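Local atomic coordinates of inulin fructotransferase (PDB entry 2INV), a protein that catalyses intramolecular fructosyl transfer, probably cleaving di-fructose units from the chain ends of inulin as cyclic dianhydrides. Residues Phe275-Lys287 against Gly310-Gly324. Residues are numbered along the deposited sequence; the frame is centred on the assembly and turned at random.
Sequences FYPGMLRLLNGCK and GNGLDDLYGVVHIAG
Two successive rungs of the right-handed parallel beta-helix meet here, strand 280-283 pairing in parallel with strand 320-323, Leu280 in register with Val320, Arg281 with His321 and Leu282 with Ile322. His321 N donates a hydrogen bond to Leu280 O (2.9 Å), and Leu282 N donates one to His321 O (2.7 Å). On the face carrying Leu282, its CB and CD2 lie beside Ile322 CD1, the two side chains pointing the same way. Arg281 occupies the other face; with CG anti to the carbonyl carbon (chi1 -56°) and the chain extended to NE, it crosses Tyr317 at about a right angle, CG at the ring edge, in plane, and CD 3.3 Å from Tyr317 OH. NE donates in the guanidinium plane to a lone pair of Gly278 O (2.8 Å, 173°), while NH2 reaches Arg254 O and, through a water, Asn311 O. Leu313 CD1 lies over one face of the guanidinium and also over the centre of the Tyr317 ring. Replacing Arg281 with an alanine would probably leave Gly278 O without this donor and open a gap beside the Tyr317 edge. In the loops preceding the two strands, near Phe275, which touches the bound fructose, Asn311 ND2 donates to Pro277 O at 2.8 Å, with the acceptor in the Asn311 amide plane.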
# COMPACT_ATOMS: atom_id res chain seq x y z
N PHE A 275 6.13 -14.46 19.18
CA PHE A 275 6.62 -14.93 20.48
C PHE A 275 6.99 -16.39 20.40
O PHE A 275 7.34 -17.01 21.40
CB PHE A 275 5.55 -14.82 21.57
CG PHE A 275 5.08 -13.42 21.86
CD1 PHE A 275 5.97 -12.35 21.90
CD2 PHE A 275 3.75 -13.18 22.17
CE1 PHE A 275 5.54 -11.08 22.27
CE2 PHE A 275 3.30 -11.92 22.53
CZ PHE A 275 4.20 -10.87 22.59
N TYR A 276 6.89 -16.97 19.20
CA TYR A 276 7.20 -18.37 19.04
C TYR A 276 7.95 -18.74 17.78
O TYR A 276 8.05 -17.96 16.84
CB TYR A 276 5.92 -19.22 19.01
CG TYR A 276 4.77 -18.71 19.83
CD1 TYR A 276 4.84 -18.68 21.22
CD2 TYR A 276 3.58 -18.31 19.22
CE1 TYR A 276 3.75 -18.26 21.98
CE2 TYR A 276 2.50 -17.89 19.96
CZ TYR A 276 2.59 -17.87 21.34
OH TYR A 276 1.51 -17.45 22.09
N PRO A 277 8.50 -19.95 17.78
CA PRO A 277 9.25 -20.56 16.68
C PRO A 277 8.36 -20.62 15.44
O PRO A 277 7.14 -20.68 15.55
CB PRO A 277 9.57 -21.94 17.23
CG PRO A 277 9.90 -21.63 18.65
CD PRO A 277 8.86 -20.59 19.06
N GLY A 278 8.98 -20.59 14.26
CA GLY A 278 8.24 -20.66 13.01
C GLY A 278 7.24 -19.55 12.71
O GLY A 278 6.07 -19.82 12.43
N MSE A 279 7.71 -18.30 12.74
CA MSE A 279 6.85 -17.15 12.45
C MSE A 279 6.56 -17.09 10.95
O MSE A 279 5.47 -16.68 10.53
CB MSE A 279 7.55 -15.85 12.91
CG MSE A 279 7.44 -15.59 14.39
SE MSE A 279 8.87 -14.52 15.12
CE MSE A 279 10.31 -15.81 15.10
N LEU A 280 7.54 -17.50 10.16
CA LEU A 280 7.44 -17.50 8.70
C LEU A 280 7.68 -18.93 8.25
O LEU A 280 8.80 -19.44 8.35
CB LEU A 280 8.53 -16.58 8.12
CG LEU A 280 7.95 -16.00 6.67
CD1 LEU A 280 8.69 -14.71 6.41
CD2 LEU A 280 8.13 -17.10 5.69
N ARG A 281 6.65 -19.59 7.73
CA ARG A 281 6.79 -20.98 7.31
C ARG A 281 6.51 -21.30 5.84
O ARG A 281 5.48 -20.92 5.28
CB ARG A 281 5.90 -21.88 8.17
CG ARG A 281 6.16 -21.77 9.66
CD ARG A 281 5.35 -22.80 10.42
NE ARG A 281 5.04 -22.38 11.78
CZ ARG A 281 4.34 -23.10 12.65
NH1 ARG A 281 3.89 -24.30 12.30
NH2 ARG A 281 4.10 -22.64 13.87
N LEU A 282 7.45 -22.01 5.22
CA LEU A 282 7.32 -22.45 3.84
C LEU A 282 7.35 -23.97 3.92
O LEU A 282 8.40 -24.60 4.01
CB LEU A 282 8.46 -21.91 2.97
CG LEU A 282 7.97 -20.89 1.94
CD1 LEU A 282 7.30 -19.72 2.63
CD2 LEU A 282 9.13 -20.41 1.08
N LEU A 283 6.15 -24.53 3.90
CA LEU A 283 5.93 -25.97 4.04
C LEU A 283 5.45 -26.72 2.82
O LEU A 283 4.97 -26.14 1.85
CB LEU A 283 4.90 -26.19 5.15
CG LEU A 283 5.10 -25.31 6.39
CD1 LEU A 283 3.88 -25.39 7.30
CD2 LEU A 283 6.35 -25.77 7.10
N ASN A 284 5.58 -28.03 2.90
CA ASN A 284 5.14 -28.95 1.87
C ASN A 284 5.52 -28.50 0.46
O ASN A 284 4.67 -28.25 -0.39
CB ASN A 284 3.63 -29.11 2.02
CG ASN A 284 3.24 -29.38 3.46
OD1 ASN A 284 2.20 -28.92 3.94
ND2 ASN A 284 4.09 -30.11 4.18
N GLY A 285 6.83 -28.37 0.26
CA GLY A 285 7.37 -27.98 -1.03
C GLY A 285 6.94 -26.67 -1.66
O GLY A 285 6.21 -26.67 -2.65
N CYS A 286 7.41 -25.55 -1.12
CA CYS A 286 7.09 -24.26 -1.72
C CYS A 286 8.28 -23.99 -2.63
O CYS A 286 9.43 -24.13 -2.21
CB CYS A 286 6.97 -23.17 -0.66
SG CYS A 286 5.51 -23.32 0.39
N LYS A 287 8.01 -23.61 -3.88
CA LYS A 287 9.09 -23.37 -4.83
C LYS A 287 9.17 -21.94 -5.36
O LYS A 287 8.16 -21.28 -5.57
CB LYS A 287 8.95 -24.30 -6.04
CG LYS A 287 8.98 -25.79 -5.74
CD LYS A 287 9.01 -26.62 -7.03
CE LYS A 287 7.80 -26.41 -7.90
NZ LYS A 287 6.54 -26.93 -7.30
N GLY A 310 2.30 -21.65 24.19
CA GLY A 310 3.23 -21.95 23.12
C GLY A 310 2.58 -22.47 21.85
O GLY A 310 1.35 -22.50 21.74
N ASN A 311 3.41 -22.88 20.89
CA ASN A 311 2.90 -23.41 19.64
C ASN A 311 3.45 -24.81 19.41
O ASN A 311 3.35 -25.37 18.32
CB ASN A 311 3.26 -22.46 18.47
CG ASN A 311 4.75 -22.43 18.16
OD1 ASN A 311 5.57 -22.99 18.89
ND2 ASN A 311 5.10 -21.74 17.07
N GLY A 312 4.04 -25.37 20.47
CA GLY A 312 4.57 -26.72 20.41
C GLY A 312 5.85 -26.89 19.61
O GLY A 312 6.34 -28.01 19.45
N LEU A 313 6.41 -25.80 19.11
CA LEU A 313 7.64 -25.88 18.35
C LEU A 313 8.83 -25.46 19.18
O LEU A 313 8.71 -24.61 20.07
CB LEU A 313 7.54 -25.01 17.10
CG LEU A 313 6.50 -25.47 16.08
CD1 LEU A 313 6.51 -24.54 14.88
CD2 LEU A 313 6.81 -26.90 15.66
N ASP A 314 9.99 -26.06 18.92
CA ASP A 314 11.18 -25.67 19.67
C ASP A 314 12.00 -24.69 18.84
O ASP A 314 11.66 -24.40 17.69
CB ASP A 314 12.03 -26.89 20.10
CG ASP A 314 12.61 -27.67 18.93
OD1 ASP A 314 13.10 -27.06 17.95
OD2 ASP A 314 12.62 -28.93 19.00
N ASP A 315 13.04 -24.14 19.45
CA ASP A 315 13.88 -23.15 18.78
C ASP A 315 14.79 -23.66 17.69
O ASP A 315 15.60 -22.91 17.15
CB ASP A 315 14.69 -22.39 19.83
CG ASP A 315 13.82 -21.48 20.67
OD1 ASP A 315 13.54 -20.35 20.22
OD2 ASP A 315 13.39 -21.90 21.77
N LEU A 316 14.68 -24.94 17.36
CA LEU A 316 15.51 -25.48 16.30
C LEU A 316 14.66 -25.53 15.02
O LEU A 316 15.18 -25.77 13.93
CB LEU A 316 16.06 -26.86 16.68
CG LEU A 316 17.12 -26.80 17.79
CD1 LEU A 316 17.52 -28.20 18.22
CD2 LEU A 316 18.35 -26.05 17.29
N TYR A 317 13.36 -25.27 15.17
CA TYR A 317 12.43 -25.25 14.03
C TYR A 317 12.85 -24.05 13.19
O TYR A 317 12.74 -24.07 11.95
CB TYR A 317 10.99 -25.03 14.51
CG TYR A 317 9.93 -25.18 13.43
CD1 TYR A 317 9.51 -26.45 13.01
CD2 TYR A 317 9.33 -24.07 12.84
CE1 TYR A 317 8.52 -26.60 12.04
CE2 TYR A 317 8.33 -24.21 11.86
CZ TYR A 317 7.93 -25.48 11.46
OH TYR A 317 6.95 -25.63 10.52
N GLY A 318 13.33 -23.00 13.87
CA GLY A 318 13.76 -21.80 13.18
C GLY A 318 12.67 -20.74 13.14
O GLY A 318 11.49 -21.08 13.06
N VAL A 319 13.06 -19.47 13.21
CA VAL A 319 12.09 -18.38 13.15
C VAL A 319 11.53 -18.40 11.74
O VAL A 319 10.36 -18.07 11.51
CB VAL A 319 12.75 -17.01 13.41
CG1 VAL A 319 13.63 -17.09 14.64
CG2 VAL A 319 13.56 -16.59 12.20
N VAL A 320 12.39 -18.78 10.80
CA VAL A 320 12.01 -18.88 9.40
C VAL A 320 12.31 -20.30 8.98
O VAL A 320 13.47 -20.75 9.01
CB VAL A 320 12.79 -17.88 8.52
CG1 VAL A 320 12.53 -18.19 7.05
CG2 VAL A 320 12.35 -16.47 8.84
N HIS A 321 11.25 -21.00 8.58
CA HIS A 321 11.34 -22.40 8.20
C HIS A 321 11.04 -22.59 6.71
O HIS A 321 9.95 -22.26 6.23
CB HIS A 321 10.34 -23.16 9.07
CG HIS A 321 10.45 -24.64 8.96
ND1 HIS A 321 9.95 -25.36 7.90
CD2 HIS A 321 10.98 -25.56 9.81
CE1 HIS A 321 10.16 -26.65 8.10
NE2 HIS A 321 10.79 -26.79 9.25
N ILE A 322 12.01 -23.13 5.98
CA ILE A 322 11.86 -23.34 4.54
C ILE A 322 12.00 -24.80 4.10
O ILE A 322 13.01 -25.46 4.38
CB ILE A 322 12.90 -22.53 3.75
CG1 ILE A 322 12.90 -21.07 4.24
CG2 ILE A 322 12.57 -22.57 2.26
CD1 ILE A 322 11.63 -20.31 3.95
N ALA A 323 10.97 -25.28 3.41
CA ALA A 323 10.94 -26.63 2.89
C ALA A 323 10.43 -26.44 1.46
O ALA A 323 9.23 -26.28 1.23
CB ALA A 323 9.97 -27.50 3.68
N GLY A 324 11.36 -26.44 0.52
CA GLY A 324 11.00 -26.26 -0.88
C GLY A 324 12.26 -25.97 -1.67
O GLY A 324 13.36 -26.10 -1.13
O HOH W 1 2.79 -24.50 15.72